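Long-range contact in beta-ketoacyl-[acyl-carrier-protein] synthase III (Pseudomonas aeruginosa, PDB 2X3E), which probably catalyses the first condensation of fatty acid synthesis, joining acetyl-CoA and malonyl-ACP into 3-oxobutanoyl-ACP with release of carbon dioxide: residues Thr80-Phe85 against Gly138-Ser143. The protein carries 1 engineered substitution. Sequence-based numbering, arbitrary orientation.
Sequences TSTGDF and GVDTFS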
# COMPACT_ATOMS: atom_id res chain seq x y z
N THR A 80 -3.76 -3.05 5.27
CA THR A 80 -3.18 -3.88 6.33
C THR A 80 -1.76 -3.46 6.70
O THR A 80 -1.03 -2.91 5.88
CB THR A 80 -3.15 -5.40 5.94
OG1 THR A 80 -2.83 -6.19 7.09
CG2 THR A 80 -2.14 -5.70 4.83
N SER A 81 -1.40 -3.71 7.96
CA SER A 81 -0.02 -3.58 8.45
C SER A 81 0.54 -4.95 8.87
O SER A 81 1.62 -5.03 9.46
CB SER A 81 0.03 -2.63 9.65
OG SER A 81 -0.59 -1.40 9.34
N THR A 82 -0.21 -6.01 8.58
CA THR A 82 0.14 -7.36 9.03
C THR A 82 -0.09 -8.33 7.89
O THR A 82 -0.83 -9.31 8.02
CB THR A 82 -0.69 -7.75 10.27
OG1 THR A 82 -2.07 -7.51 10.01
CG2 THR A 82 -0.26 -6.94 11.48
N GLY A 83 0.54 -8.03 6.75
CA GLY A 83 0.45 -8.89 5.58
C GLY A 83 1.06 -10.25 5.85
O GLY A 83 1.88 -10.39 6.77
N ASP A 84 0.67 -11.25 5.07
CA ASP A 84 1.16 -12.61 5.22
C ASP A 84 2.66 -12.71 4.97
O ASP A 84 3.33 -13.55 5.57
CB ASP A 84 0.44 -13.58 4.28
CG ASP A 84 -1.06 -13.71 4.56
OD1 ASP A 84 -1.55 -13.24 5.61
OD2 ASP A 84 -1.75 -14.30 3.70
N PHE A 85 3.18 -11.86 4.08
CA PHE A 85 4.59 -11.87 3.70
C PHE A 85 5.20 -10.47 3.82
O PHE A 85 4.48 -9.48 4.01
CB PHE A 85 4.78 -12.39 2.26
CG PHE A 85 3.71 -13.34 1.81
CD1 PHE A 85 3.70 -14.66 2.25
CD2 PHE A 85 2.71 -12.93 0.94
CE1 PHE A 85 2.71 -15.54 1.83
CE2 PHE A 85 1.73 -13.80 0.52
CZ PHE A 85 1.73 -15.10 0.97
N GLY A 138 -10.33 -4.05 4.90
CA GLY A 138 -9.57 -3.66 6.08
C GLY A 138 -9.33 -4.90 6.92
O GLY A 138 -10.28 -5.51 7.38
N VAL A 139 -8.07 -5.28 7.08
CA VAL A 139 -7.72 -6.50 7.81
C VAL A 139 -6.43 -6.31 8.58
O VAL A 139 -5.46 -5.77 8.06
CB VAL A 139 -7.57 -7.72 6.86
CG1 VAL A 139 -6.56 -7.44 5.72
CG2 VAL A 139 -7.19 -8.98 7.64
N ASP A 140 -6.42 -6.78 9.82
CA ASP A 140 -5.20 -6.81 10.61
C ASP A 140 -5.24 -7.95 11.62
O ASP A 140 -6.31 -8.28 12.15
CB ASP A 140 -4.95 -5.46 11.29
CG ASP A 140 -4.06 -4.52 10.47
OD1 ASP A 140 -2.98 -4.96 10.04
OD2 ASP A 140 -4.43 -3.34 10.27
N THR A 141 -4.08 -8.55 11.85
CA THR A 141 -3.90 -9.61 12.84
C THR A 141 -2.82 -9.18 13.83
O THR A 141 -1.79 -9.86 14.01
CB THR A 141 -3.53 -10.94 12.18
OG1 THR A 141 -2.46 -10.73 11.25
CG2 THR A 141 -4.73 -11.54 11.44
N PHE A 142 -3.06 -8.05 14.49
CA PHE A 142 -2.11 -7.49 15.45
C PHE A 142 -1.72 -8.42 16.58
O PHE A 142 -0.63 -8.29 17.12
CB PHE A 142 -2.63 -6.16 16.03
CG PHE A 142 -2.07 -4.94 15.37
CD1 PHE A 142 -2.07 -4.82 13.99
CD2 PHE A 142 -1.53 -3.91 16.13
CE1 PHE A 142 -1.55 -3.70 13.37
CE2 PHE A 142 -1.01 -2.78 15.51
CZ PHE A 142 -1.02 -2.68 14.13
N SER A 143 -2.59 -9.36 16.96
CA SER A 143 -2.26 -10.31 18.03
C SER A 143 -0.95 -11.05 17.76
O SER A 143 -0.22 -11.38 18.69
CB SER A 143 -3.38 -11.31 18.29
OG SER A 143 -3.41 -12.33 17.30
O HOH W 1 -3.23 -1.29 8.85
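Thr82 and Asp140 meet at about a right angle, the threonine hydroxyl OG1 donating to carboxylate oxygen OD1 of Asp140 over 2.7 Å on the anti lone pair. The syn lone pair of OD1 takes the backbone N-H of Ser81, with Ser81 N 2.9 Å from Asp140 OD1 and an angle of 160° at the hydrogen. Two donors on OD1, with a water and the Ala283 N-H on OD2, should hold the carboxylate's rotation. Thr82 OG1 also accepts from the next residue of the other segment: Thr141 N lies 2.9 Å away in a nearly straight bond (166°). Chi1 of 51° sets Thr82 OG1 between backbone N and carbonyl carbon, within reach of both partners, and turns CG2 to the ring of Phe142, 3.8 Å from CD1. Ser81 CB approaches the same ring at its edge. One step back, Thr80 OG1 lies 2.8 Å from Val139 O, but whether its proton goes there is not settled. The same hydroxyl receives the N-H of Thr82, Thr82 N to Thr80 OG1 being 3.0 Å, an ST turn that bends the chain as it leaves strand 75-79. That strand and 133-140 are parallel neighbours in a mixed sheet of the thiolase-like fold, and the contact joins the loop after strand 75-79 to the C-terminal end of strand 133-140 and the residues that follow. The water bridges Ser81 OG and Asp140 OD2. Ser53 OG bonds to both Thr82 O and Thr141 OG1. Phe142 packs edge-to-face with Phe211 and touches Cys87 of the second subunit; its side chain lies about 7 Å from that of Asn280, a predicted active-site residue, and the side chain of Asp140 is equally near that of Ala112, an engineered residue at a predicted active-site position.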